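Local coordinates for protein probable transcriptional regulator (Pseudomonas aeruginosa, PDB 2ESN) that probably regulates transcription as a LysR-family protein, with a DNA-binding helix-turn-helix at one end and an effector-binding domain at the other, at residues 15-20 with 42-47; 121-126 with 298-303; 155-160 with 213-218. All blocks are in the same frame, centred on the assembly; numbering follows the deposited sequence.

Interaction 1 of 3, residues 15-20 with 42-47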
ATOM      1  N   LEU C  15       7.424  -8.811 -35.758  1.00 33.95           N
ATOM      2  CA  LEU C  15       6.139  -8.235 -35.285  1.00 33.73           C
ATOM      3  C   LEU C  15       6.036  -6.743 -35.534  1.00 32.52           C
ATOM      4  O   LEU C  15       4.927  -6.201 -35.538  1.00 33.01           O
ATOM      5  CB  LEU C  15       5.878  -8.513 -33.809  1.00 33.89           C
ATOM      6  CG  LEU C  15       5.574  -9.970 -33.508  1.00 36.86           C
ATOM      7  CD1 LEU C  15       5.517 -10.135 -32.024  1.00 38.86           C
ATOM      8  CD2 LEU C  15       4.282 -10.482 -34.170  1.00 36.45           C
ATOM      9  N   LEU C  16       7.151  -6.049 -35.705  1.00 32.90           N
ATOM     10  CA  LEU C  16       7.039  -4.631 -36.143  1.00 33.26           C
ATOM     11  C   LEU C  16       6.566  -4.533 -37.565  1.00 33.48           C
ATOM     12  O   LEU C  16       6.059  -3.470 -37.936  1.00 32.17           O
ATOM     13  CB  LEU C  16       8.367  -3.868 -36.136  1.00 34.91           C
ATOM     14  CG  LEU C  16       9.010  -3.892 -34.768  1.00 38.13           C
ATOM     15  CD1 LEU C  16      10.414  -3.481 -34.997  1.00 37.79           C
ATOM     16  CD2 LEU C  16       8.226  -2.886 -33.945  1.00 37.65           C
ATOM     17  N   VAL C  17       6.845  -5.578 -38.383  1.00 32.16           N
ATOM     18  CA  VAL C  17       6.427  -5.611 -39.807  1.00 31.84           C
ATOM     19  C   VAL C  17       4.935  -5.891 -39.825  1.00 31.23           C
ATOM     20  O   VAL C  17       4.146  -5.192 -40.480  1.00 30.94           O
ATOM     21  CB  VAL C  17       7.258  -6.701 -40.622  1.00 32.33           C
ATOM     22  CG1 VAL C  17       6.704  -6.895 -41.974  1.00 36.16           C
ATOM     23  CG2 VAL C  17       8.719  -6.290 -40.744  1.00 34.19           C
ATOM     24  N   PHE C  18       4.522  -6.893 -39.049  1.00 30.38           N
ATOM     25  CA  PHE C  18       3.119  -7.149 -38.817  1.00 30.60           C
ATOM     26  C   PHE C  18       2.361  -5.866 -38.414  1.00 32.43           C
ATOM     27  O   PHE C  18       1.316  -5.570 -38.971  1.00 30.98           O
ATOM     28  CB  PHE C  18       2.870  -8.199 -37.739  1.00 30.64           C
ATOM     29  CG  PHE C  18       1.406  -8.544 -37.571  1.00 31.08           C
ATOM     30  CD1 PHE C  18       0.636  -7.940 -36.609  1.00 34.98           C
ATOM     31  CD2 PHE C  18       0.774  -9.453 -38.436  1.00 34.60           C
ATOM     32  CE1 PHE C  18      -0.767  -8.258 -36.470  1.00 30.72           C
ATOM     33  CE2 PHE C  18      -0.622  -9.781 -38.282  1.00 30.80           C
ATOM     34  CZ  PHE C  18      -1.361  -9.170 -37.290  1.00 30.61           C
ATOM     35  N   ASP C  19       2.843  -5.187 -37.380  1.00 33.16           N
ATOM     36  CA  ASP C  19       2.159  -4.023 -36.855  1.00 34.14           C
ATOM     37  C   ASP C  19       2.074  -2.840 -37.903  1.00 35.02           C
ATOM     38  O   ASP C  19       1.016  -2.239 -38.069  1.00 35.76           O
ATOM     39  CB  ASP C  19       2.880  -3.557 -35.604  1.00 33.09           C
ATOM     40  CG  ASP C  19       2.189  -2.335 -34.939  1.00 35.83           C
ATOM     41  OD1 ASP C  19       2.705  -1.210 -35.064  1.00 33.65           O
ATOM     42  OD2 ASP C  19       1.157  -2.524 -34.278  1.00 34.86           O
ATOM     43  N   ALA C  20       3.192  -2.530 -38.558  1.00 34.18           N
ATOM     44  CA  ALA C  20       3.244  -1.525 -39.614  1.00 34.06           C
ATOM     45  C   ALA C  20       2.290  -1.849 -40.788  1.00 36.01           C
ATOM     46  O   ALA C  20       1.576  -0.953 -41.300  1.00 34.60           O
ATOM     47  CB  ALA C  20       4.609  -1.407 -40.085  1.00 33.73           C
ATOM     48  N   SER C  42       9.238  -7.607 -48.090  1.00 38.35           N
ATOM     49  CA  SER C  42       8.436  -8.691 -48.623  1.00 39.16           C
ATOM     50  C   SER C  42       8.994 -10.035 -48.065  1.00 38.49           C
ATOM     51  O   SER C  42       8.230 -10.947 -47.755  1.00 38.45           O
ATOM     52  CB  SER C  42       8.547  -8.642 -50.136  1.00 40.23           C
ATOM     53  OG  SER C  42       7.793  -9.664 -50.739  1.00 44.85           O
ATOM     54  N   HIS C  43      10.324 -10.117 -47.923  1.00 37.09           N
ATOM     55  CA  HIS C  43      10.981 -11.281 -47.320  1.00 36.81           C
ATOM     56  C   HIS C  43      10.473 -11.410 -45.878  1.00 35.29           C
ATOM     57  O   HIS C  43      10.101 -12.504 -45.438  1.00 35.54           O
ATOM     58  CB  HIS C  43      12.535 -11.154 -47.387  1.00 36.20           C
ATOM     59  CG  HIS C  43      13.297 -12.219 -46.626  1.00 41.51           C
ATOM     60  ND1 HIS C  43      12.962 -13.568 -46.653  1.00 42.64           N
ATOM     61  CD2 HIS C  43      14.440 -12.144 -45.894  1.00 42.17           C
ATOM     62  CE1 HIS C  43      13.817 -14.254 -45.908  1.00 39.57           C
ATOM     63  NE2 HIS C  43      14.721 -13.418 -45.437  1.00 43.38           N
ATOM     64  N   ALA C  44      10.428 -10.300 -45.146  1.00 33.64           N
ATOM     65  CA  ALA C  44      10.058 -10.331 -43.716  1.00 32.43           C
ATOM     66  C   ALA C  44       8.638 -10.805 -43.581  1.00 32.02           C
ATOM     67  O   ALA C  44       8.336 -11.635 -42.697  1.00 29.99           O
ATOM     68  CB  ALA C  44      10.237  -8.965 -43.071  1.00 31.36           C
ATOM     69  N   LEU C  45       7.758 -10.294 -44.465  1.00 31.29           N
ATOM     70  CA  LEU C  45       6.358 -10.710 -44.434  1.00 33.07           C
ATOM     71  C   LEU C  45       6.264 -12.227 -44.727  1.00 32.71           C
ATOM     72  O   LEU C  45       5.440 -12.899 -44.135  1.00 33.51           O
ATOM     73  CB  LEU C  45       5.517  -9.915 -45.452  1.00 33.94           C
ATOM     74  CG  LEU C  45       4.081 -10.383 -45.752  1.00 35.15           C
ATOM     75  CD1 LEU C  45       3.185 -10.427 -44.494  1.00 32.55           C
ATOM     76  CD2 LEU C  45       3.428  -9.478 -46.908  1.00 33.66           C
ATOM     77  N   GLY C  46       7.126 -12.729 -45.634  1.00 32.12           N
ATOM     78  CA  GLY C  46       7.183 -14.130 -45.967  1.00 31.99           C
ATOM     79  C   GLY C  46       7.590 -14.969 -44.763  1.00 31.03           C
ATOM     80  O   GLY C  46       6.981 -15.983 -44.501  1.00 31.03           O
ATOM     81  N   ARG C  47       8.632 -14.543 -44.045  1.00 30.22           N
ATOM     82  CA  ARG C  47       9.029 -15.201 -42.821  1.00 31.16           C
ATOM     83  C   ARG C  47       7.923 -15.227 -41.738  1.00 32.06           C
ATOM     84  O   ARG C  47       7.753 -16.234 -41.047  1.00 32.40           O
ATOM     85  CB  ARG C  47      10.300 -14.552 -42.281  1.00 30.40           C
ATOM     86  CG  ARG C  47      11.511 -14.687 -43.205  1.00 30.43           C
ATOM     87  CD  ARG C  47      12.640 -13.940 -42.570  1.00 35.81           C
ATOM     88  NE  ARG C  47      12.696 -14.381 -41.175  1.00 39.85           N
ATOM     89  CZ  ARG C  47      13.270 -13.706 -40.178  1.00 42.16           C
ATOM     90  NH1 ARG C  47      13.886 -12.564 -40.428  1.00 40.75           N
ATOM     91  NH2 ARG C  47      13.265 -14.214 -38.945  1.00 38.86           N
TER
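Val17 of helix 15-24 presses one methyl onto Ala44 of helix 38-52, with Val17 CG2 3.9 Å from Ala44 CB. This is a seam of the LysR-type winged helix-turn-helix, in which helices 27-34 and 38-52 form the helix-turn-helix, the latter in the place of the recognition helix, and helix 15-24 packs behind them. The contact is small and carried by methyl groups, without hydrogen bonds; CA of Val17 and CA of Leu45 come within 6.9 Å. Both the Val17 and Ala44 CB atoms face the opposing helix. With Val17 CG1 anti to the backbone N (chi1 171°) and CG2 beside that nitrogen, the two methyls straddle neighbouring residues: CG2 goes to Ala44, while CG1 sits 4.3 Å from the backbone N of Leu45, a loose van der Waals approach.

The second shell closes round this pair. Val17 also meets Leu34 of helix 27-34 and Phe41 of helix 38-52, so all three helices share its side chain, and Ala44 touches Leu14 ahead of helix 15-24. One residue on, Phe18 packs on Leu48 and on Ala70 and Ala74 of the long helix 68-87, joining the seam to that helix. Leu15 and Leu16 pack on Leu84 and Leu12 of a second subunit, which brings helix 15-24 to a subunit interface. At the far end of the other segment, Arg47 pairs its NH2 with Asp11 in a salt bridge, while its CD lies 3.4 Å above one face of the His43 ring, offset toward the rim.

Interaction 2 of 3, residues 121-126 with 298-303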
ATOM      1  N   ASN C 121       4.234  30.492 -19.382  1.00 31.94           N
ATOM      2  CA  ASN C 121       4.276  31.633 -20.263  1.00 32.22           C
ATOM      3  C   ASN C 121       5.392  31.431 -21.314  1.00 32.86           C
ATOM      4  O   ASN C 121       5.202  31.791 -22.462  1.00 34.08           O
ATOM      5  CB  ASN C 121       4.577  32.924 -19.466  1.00 32.40           C
ATOM      6  CG  ASN C 121       4.621  34.122 -20.389  1.00 33.04           C
ATOM      7  OD1 ASN C 121       3.585  34.522 -20.976  1.00 39.00           O
ATOM      8  ND2 ASN C 121       5.792  34.513 -20.719  1.00 26.82           N
ATOM      9  N   ARG C 122       6.561  30.950 -20.869  1.00 31.18           N
ATOM     10  CA  ARG C 122       7.668  30.652 -21.729  1.00 32.93           C
ATOM     11  C   ARG C 122       7.420  29.323 -22.503  1.00 33.95           C
ATOM     12  O   ARG C 122       7.465  29.281 -23.742  1.00 33.91           O
ATOM     13  CB  ARG C 122       8.962  30.550 -20.893  1.00 32.00           C
ATOM     14  CG  ARG C 122      10.183  30.159 -21.737  1.00 33.84           C
ATOM     15  CD  ARG C 122      11.347  29.664 -20.858  1.00 32.52           C
ATOM     16  NE  ARG C 122      11.859  30.743 -20.009  1.00 30.68           N
ATOM     17  CZ  ARG C 122      12.862  30.584 -19.148  1.00 34.18           C
ATOM     18  NH1 ARG C 122      13.427  29.380 -19.006  1.00 32.19           N
ATOM     19  NH2 ARG C 122      13.274  31.614 -18.410  1.00 35.66           N
ATOM     20  N   LEU C 123       7.191  28.229 -21.765  1.00 31.79           N
ATOM     21  CA  LEU C 123       7.105  26.872 -22.377  1.00 31.88           C
ATOM     22  C   LEU C 123       6.052  26.678 -23.426  1.00 31.53           C
ATOM     23  O   LEU C 123       6.253  25.886 -24.408  1.00 29.67           O
ATOM     24  CB  LEU C 123       7.058  25.762 -21.307  1.00 32.75           C
ATOM     25  CG  LEU C 123       8.276  25.666 -20.355  1.00 32.70           C
ATOM     26  CD1 LEU C 123       8.261  24.311 -19.571  1.00 30.54           C
ATOM     27  CD2 LEU C 123       9.628  25.833 -21.034  1.00 29.59           C
ATOM     28  N   GLN C 124       4.924  27.376 -23.296  1.00 30.62           N
ATOM     29  CA  GLN C 124       3.924  27.350 -24.371  1.00 30.09           C
ATOM     30  C   GLN C 124       4.527  27.711 -25.772  1.00 30.59           C
ATOM     31  O   GLN C 124       4.027  27.280 -26.780  1.00 31.76           O
ATOM     32  CB  GLN C 124       2.699  28.260 -24.078  1.00 29.14           C
ATOM     33  CG  GLN C 124       3.063  29.720 -24.170  1.00 30.29           C
ATOM     34  CD  GLN C 124       1.977  30.665 -23.783  1.00 26.47           C
ATOM     35  OE1 GLN C 124       0.792  30.399 -23.908  1.00 27.20           O
ATOM     36  NE2 GLN C 124       2.401  31.794 -23.223  1.00 27.34           N
ATOM     37  N   HIS C 125       5.593  28.494 -25.797  1.00 30.81           N
ATOM     38  CA  HIS C 125       6.239  28.930 -27.044  1.00 30.56           C
ATOM     39  C   HIS C 125       7.429  28.052 -27.308  1.00 30.75           C
ATOM     40  O   HIS C 125       7.578  27.567 -28.397  1.00 29.95           O
ATOM     41  CB  HIS C 125       6.718  30.420 -26.957  1.00 30.22           C
ATOM     42  CG  HIS C 125       5.592  31.410 -26.809  1.00 27.68           C
ATOM     43  ND1 HIS C 125       4.597  31.543 -27.754  1.00 34.23           N
ATOM     44  CD2 HIS C 125       5.239  32.215 -25.775  1.00 24.19           C
ATOM     45  CE1 HIS C 125       3.715  32.450 -27.343  1.00 34.40           C
ATOM     46  NE2 HIS C 125       4.088  32.869 -26.145  1.00 29.63           N
ATOM     47  N   SER C 126       8.308  27.911 -26.316  1.00 32.61           N
ATOM     48  CA  SER C 126       9.585  27.245 -26.527  1.00 32.95           C
ATOM     49  C   SER C 126       9.532  25.688 -26.564  1.00 34.77           C
ATOM     50  O   SER C 126      10.472  25.052 -27.051  1.00 36.40           O
ATOM     51  CB  SER C 126      10.601  27.690 -25.470  1.00 32.00           C
ATOM     52  OG  SER C 126      10.300  27.140 -24.190  1.00 32.18           O
ATOM     53  N   ILE C 298      15.696  21.537 -15.078  1.00 40.64           N
ATOM     54  CA  ILE C 298      16.497  22.202 -14.059  1.00 39.85           C
ATOM     55  C   ILE C 298      17.050  23.545 -14.580  1.00 40.50           C
ATOM     56  O   ILE C 298      16.937  24.567 -13.923  1.00 39.77           O
ATOM     57  CB  ILE C 298      17.637  21.330 -13.557  1.00 40.94           C
ATOM     58  CG1 ILE C 298      17.114  20.233 -12.629  1.00 40.37           C
ATOM     59  CG2 ILE C 298      18.595  22.155 -12.738  1.00 40.13           C
ATOM     60  CD1 ILE C 298      18.116  19.077 -12.444  1.00 45.14           C
ATOM     61  N   GLY C 299      17.638  23.548 -15.776  1.00 41.98           N
ATOM     62  CA  GLY C 299      18.109  24.810 -16.366  1.00 43.43           C
ATOM     63  C   GLY C 299      17.003  25.825 -16.694  1.00 43.85           C
ATOM     64  O   GLY C 299      17.243  27.039 -16.662  1.00 42.88           O
ATOM     65  N   GLN C 300      15.801  25.332 -17.024  1.00 44.82           N
ATOM     66  CA  GLN C 300      14.677  26.220 -17.300  1.00 45.32           C
ATOM     67  C   GLN C 300      14.387  27.147 -16.124  1.00 47.14           C
ATOM     68  O   GLN C 300      14.306  28.364 -16.320  1.00 47.47           O
ATOM     69  CB  GLN C 300      13.409  25.467 -17.739  1.00 45.41           C
ATOM     70  CG  GLN C 300      13.459  24.993 -19.157  1.00 42.06           C
ATOM     71  CD  GLN C 300      13.769  26.120 -20.175  1.00 42.00           C
ATOM     72  OE1 GLN C 300      12.931  26.987 -20.420  1.00 37.12           O
ATOM     73  NE2 GLN C 300      14.975  26.090 -20.775  1.00 40.74           N
ATOM     74  N   LEU C 301      14.264  26.593 -14.910  1.00 48.00           N
ATOM     75  CA  LEU C 301      13.976  27.416 -13.720  1.00 48.09           C
ATOM     76  C   LEU C 301      15.119  28.371 -13.342  1.00 50.57           C
ATOM     77  O   LEU C 301      14.906  29.346 -12.610  1.00 49.36           O
ATOM     78  CB  LEU C 301      13.615  26.550 -12.537  1.00 47.83           C
ATOM     79  CG  LEU C 301      12.152  26.124 -12.442  1.00 46.92           C
ATOM     80  CD1 LEU C 301      11.741  25.373 -13.674  1.00 43.15           C
ATOM     81  CD2 LEU C 301      11.852  25.296 -11.161  1.00 47.24           C
ATOM     82  N   LYS C 302      16.308  28.114 -13.894  1.00 52.45           N
ATOM     83  CA  LYS C 302      17.506  28.797 -13.448  1.00 55.79           C
ATOM     84  C   LYS C 302      17.374  30.270 -13.632  1.00 56.50           C
ATOM     85  O   LYS C 302      17.355  30.996 -12.634  1.00 58.44           O
ATOM     86  CB  LYS C 302      18.816  28.193 -14.028  1.00 56.12           C
ATOM     87  CG  LYS C 302      19.487  27.265 -12.959  1.00 58.24           C
ATOM     88  CD  LYS C 302      20.378  26.109 -13.489  1.00 57.55           C
ATOM     89  CE  LYS C 302      20.798  25.230 -12.279  1.00 60.67           C
ATOM     90  NZ  LYS C 302      21.252  23.777 -12.543  1.00 63.29           N
ATOM     91  N   GLY C 303      17.205  30.730 -14.870  1.00 55.63           N
ATOM     92  CA  GLY C 303      17.030  32.167 -15.051  1.00 54.60           C
ATOM     93  C   GLY C 303      15.584  32.659 -14.970  1.00 53.44           C
ATOM     94  O   GLY C 303      15.350  33.869 -15.083  1.00 52.15           O
TER
HETATM   95  O   HOH W   1      16.085  30.273 -18.313  1.00 48.80           O
HETATM   96  O   HOH W   2      12.502  27.007 -23.154  1.00 37.98           O
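Gln300 OE1 takes two donors: Arg122 NH1 at 2.8 Å and a water. The arginine bond is nearly straight, and the oxygen lies in the guanidinium plane. Seen from the glutamine, however, the donor stands well above the carbonyl plane, and the two flat groups are turned 82° apart. The same NH1 also makes a weak hydrogen bond to the backbone O of Gln300, 3.0 Å away, so one nitrogen spans both oxygens of a single residue. A second water, accepting weakly from Arg122 NH2, donates to Gln300 O.

In Arg122, CG anti to the backbone N (chi1 177°) carries CD to 3.1 Å from Gln300 OE1, and the bend at chi3 then turns the guanidinium so that NH1 reaches the same oxygen. A bend at chi2 of Gln300 holds its amide near its own backbone, where NH1 can reach both OE1 and O. Leu123 CD2 also touches Gln300 OE1 at 3.6 Å, and Leu123 continues onto Trp296 and Met297. Leu301, on the inner side of helix 293-303, packs on Leu115 and Leu119 of helix 109-126. The axes of segments 121-126 and 298-303 approach to 12.2 Å, their directions 130° apart, a spacing bridged by Arg122 and Gln300. Two helices laid against a mixed sheet, one of them the crossover of a beta-alpha-beta unit, are typical of the periplasmic-binding-protein-like fold of LysR effector domains.

Interaction 3 of 3, residues 155-160 with 213-218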
ATOM      1  N   LEU C 155       8.399  20.548  -5.202  1.00 40.57           N
ATOM      2  CA  LEU C 155       8.585  21.983  -4.953  1.00 40.71           C
ATOM      3  C   LEU C 155       8.331  22.283  -3.480  1.00 41.24           C
ATOM      4  O   LEU C 155       7.484  21.645  -2.864  1.00 39.56           O
ATOM      5  CB  LEU C 155       7.563  22.801  -5.783  1.00 39.73           C
ATOM      6  CG  LEU C 155       7.502  22.576  -7.300  1.00 38.36           C
ATOM      7  CD1 LEU C 155       6.412  23.456  -7.972  1.00 34.18           C
ATOM      8  CD2 LEU C 155       8.878  22.912  -7.920  1.00 39.85           C
ATOM      9  N   GLY C 156       9.049  23.264  -2.930  1.00 42.27           N
ATOM     10  CA  GLY C 156       8.804  23.723  -1.550  1.00 44.53           C
ATOM     11  C   GLY C 156       9.962  24.600  -1.110  1.00 46.47           C
ATOM     12  O   GLY C 156      10.737  25.047  -1.930  1.00 46.94           O
ATOM     13  N   TYR C 157      10.090  24.841   0.184  1.00 49.07           N
ATOM     14  CA  TYR C 157      11.250  25.519   0.748  1.00 52.09           C
ATOM     15  C   TYR C 157      11.820  24.751   1.970  1.00 53.43           C
ATOM     16  O   TYR C 157      11.127  23.890   2.548  1.00 52.53           O
ATOM     17  CB  TYR C 157      10.970  27.021   1.003  1.00 53.80           C
ATOM     18  CG  TYR C 157      10.012  27.447   2.148  1.00 54.87           C
ATOM     19  CD1 TYR C 157       8.665  27.805   1.875  1.00 57.23           C
ATOM     20  CD2 TYR C 157      10.495  27.594   3.477  1.00 57.19           C
ATOM     21  CE1 TYR C 157       7.790  28.259   2.898  1.00 56.82           C
ATOM     22  CE2 TYR C 157       9.644  28.068   4.524  1.00 57.37           C
ATOM     23  CZ  TYR C 157       8.285  28.381   4.235  1.00 58.41           C
ATOM     24  OH  TYR C 157       7.450  28.806   5.273  1.00 54.48           O
ATOM     25  N   ASP C 158      13.082  25.020   2.323  1.00 55.88           N
ATOM     26  CA  ASP C 158      13.706  24.322   3.480  1.00 58.20           C
ATOM     27  C   ASP C 158      13.396  25.132   4.689  1.00 59.11           C
ATOM     28  O   ASP C 158      13.641  26.331   4.703  1.00 59.01           O
ATOM     29  CB  ASP C 158      15.254  24.180   3.404  1.00 58.14           C
ATOM     30  CG  ASP C 158      15.758  23.445   2.136  1.00 59.57           C
ATOM     31  OD1 ASP C 158      15.140  22.446   1.676  1.00 57.55           O
ATOM     32  OD2 ASP C 158      16.812  23.890   1.625  1.00 58.94           O
ATOM     33  N   GLU C 159      12.860  24.473   5.699  1.00 61.79           N
ATOM     34  CA  GLU C 159      12.730  25.079   7.017  1.00 65.01           C
ATOM     35  C   GLU C 159      14.062  25.012   7.791  1.00 66.18           C
ATOM     36  O   GLU C 159      14.451  23.978   8.330  1.00 66.41           O
ATOM     37  CB  GLU C 159      11.565  24.463   7.797  1.00 64.13           C
ATOM     38  CG  GLU C 159      11.124  25.258   9.018  1.00 65.39           C
ATOM     39  CD  GLU C 159       9.937  24.599   9.755  1.00 66.93           C
ATOM     40  OE1 GLU C 159       9.154  23.850   9.105  1.00 67.16           O
ATOM     41  OE2 GLU C 159       9.788  24.846  10.978  1.00 69.29           O
ATOM     42  N   GLU C 160      14.781  26.125   7.729  1.00 68.99           N
ATOM     43  CA  GLU C 160      15.813  26.530   8.694  1.00 71.09           C
ATOM     44  C   GLU C 160      16.945  25.570   9.114  1.00 72.25           C
ATOM     45  O   GLU C 160      16.790  24.848  10.101  1.00 72.73           O
ATOM     46  CB  GLU C 160      15.114  27.036   9.962  1.00 71.70           C
ATOM     47  CG  GLU C 160      14.598  25.895  10.866  1.00 73.23           C
ATOM     48  CD  GLU C 160      14.241  26.362  12.249  1.00 76.44           C
ATOM     49  OE1 GLU C 160      13.741  27.505  12.340  1.00 76.84           O
ATOM     50  OE2 GLU C 160      14.459  25.595  13.232  1.00 76.91           O
ATOM     51  N   SER C 213       0.597  22.056  12.929  1.00 45.18           N
ATOM     52  CA  SER C 213       0.991  23.414  13.245  1.00 45.64           C
ATOM     53  C   SER C 213       1.396  24.115  11.961  1.00 46.48           C
ATOM     54  O   SER C 213       1.732  23.421  11.005  1.00 47.95           O
ATOM     55  CB  SER C 213       2.190  23.354  14.212  1.00 44.22           C
ATOM     56  OG  SER C 213       3.336  22.997  13.471  1.00 45.45           O
ATOM     57  N   GLY C 214       1.438  25.458  11.941  1.00 46.63           N
ATOM     58  CA  GLY C 214       1.963  26.255  10.780  1.00 46.51           C
ATOM     59  C   GLY C 214       3.474  26.475  10.924  1.00 47.19           C
ATOM     60  O   GLY C 214       4.034  26.250  12.025  1.00 48.68           O
ATOM     61  N   VAL C 215       4.169  26.853   9.844  1.00 45.74           N
ATOM     62  CA  VAL C 215       5.647  27.091   9.928  1.00 45.54           C
ATOM     63  C   VAL C 215       5.894  28.286  10.870  1.00 44.25           C
ATOM     64  O   VAL C 215       6.879  28.351  11.599  1.00 44.26           O
ATOM     65  CB  VAL C 215       6.282  27.373   8.534  1.00 46.00           C
ATOM     66  CG1 VAL C 215       5.467  28.517   7.798  1.00 45.59           C
ATOM     67  CG2 VAL C 215       7.786  27.737   8.682  1.00 44.51           C
ATOM     68  N   ILE C 216       4.957  29.221  10.876  1.00 43.47           N
ATOM     69  CA  ILE C 216       5.041  30.341  11.827  1.00 42.55           C
ATOM     70  C   ILE C 216       4.864  29.913  13.290  1.00 42.93           C
ATOM     71  O   ILE C 216       5.387  30.554  14.194  1.00 43.28           O
ATOM     72  CB  ILE C 216       4.033  31.448  11.427  1.00 41.96           C
ATOM     73  CG1 ILE C 216       4.214  31.795   9.949  1.00 41.26           C
ATOM     74  CG2 ILE C 216       4.139  32.678  12.370  1.00 40.62           C
ATOM     75  CD1 ILE C 216       5.567  32.476   9.597  1.00 35.61           C
ATOM     76  N   ASP C 217       4.071  28.868  13.532  1.00 43.45           N
ATOM     77  CA  ASP C 217       3.815  28.405  14.901  1.00 43.86           C
ATOM     78  C   ASP C 217       5.081  27.817  15.482  1.00 44.18           C
ATOM     79  O   ASP C 217       5.433  28.098  16.619  1.00 43.85           O
ATOM     80  CB  ASP C 217       2.711  27.347  14.936  1.00 43.22           C
ATOM     81  CG  ASP C 217       1.364  27.908  14.598  1.00 44.35           C
ATOM     82  OD1 ASP C 217       0.736  27.375  13.656  1.00 46.86           O
ATOM     83  OD2 ASP C 217       0.940  28.917  15.229  1.00 43.17           O
ATOM     84  N   ARG C 218       5.707  26.953  14.698  1.00 46.09           N
ATOM     85  CA  ARG C 218       7.056  26.441  14.957  1.00 48.29           C
ATOM     86  C   ARG C 218       7.974  27.619  15.312  1.00 48.18           C
ATOM     87  O   ARG C 218       8.467  27.683  16.441  1.00 48.01           O
ATOM     88  CB  ARG C 218       7.552  25.670  13.723  1.00 48.40           C
ATOM     89  CG  ARG C 218       7.530  24.109  13.844  1.00 52.36           C
ATOM     90  CD  ARG C 218       7.537  23.372  12.457  1.00 51.79           C
ATOM     91  NE  ARG C 218       6.153  23.080  12.131  1.00 61.51           N
ATOM     92  CZ  ARG C 218       5.495  23.348  10.994  1.00 60.25           C
ATOM     93  NH1 ARG C 218       6.094  23.847   9.908  1.00 58.26           N
ATOM     94  NH2 ARG C 218       4.207  23.020  10.949  1.00 57.72           N
TER
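Tyr157 and Val215 approach from opposite directions, the phenol oxygen meeting the fork of the valine: Tyr157 OH is 3.2 Å from Val215 CG1 and 3.6 Å from Val215 CG2. The hydroxyl's polar partner is Tyr178 OH, with which it shares a hydrogen bond. Glu159 runs antiparallel alongside Val215: with CG anti to the backbone N (chi1 -165°) and the chain extended beyond it, the carboxylate is carried past Val215 CG2 to Arg218, which it crosses at about a right angle. Arg218 NH1 donates to Glu159 OE1 at 3.2 Å in a salt bridge; the oxygen is met on its syn side, with carboxylate and guanidinium planes 39° apart. Glu159 OE2 rests instead against the aliphatic part, 3.1 Å from Arg218 CD.

In the periplasmic-binding-protein-like fold of this domain, the end of strand 153-157 here meets the start of helix 215-221, consistent with a contact between the two subdomains. Gly214 is the N-cap, and its N donates to Asp217 OD1, half of a capping box. The guanidinium is held within its own segment too: Gly214 O lies over the centre of one face, and Arg218 NH2 donates to Ser213 OG at 2.7 Å. Arg218 also packs on Arg63 of a third subunit.

Overall arrangement
From the N terminus, interaction 1 closes first, a short loop of 21 residues, mostly helix, inside the DNA-binding domain, and it is complete before the others begin. Interaction 2 then closes a far longer loop, joining helix 109-126 to helix 293-303 near the C terminus and so enclosing most of the effector domain. Interaction 3 is nested inside that loop and ties the end of strand 153-157 to helix 215-221. Interactions 2 and 3 share one domain, centres 27 Å apart, and the surroundings of both include a third subunit. Interactions 1 and 3 lie on opposite sides of the chain's centre, their own centres 60 Å apart.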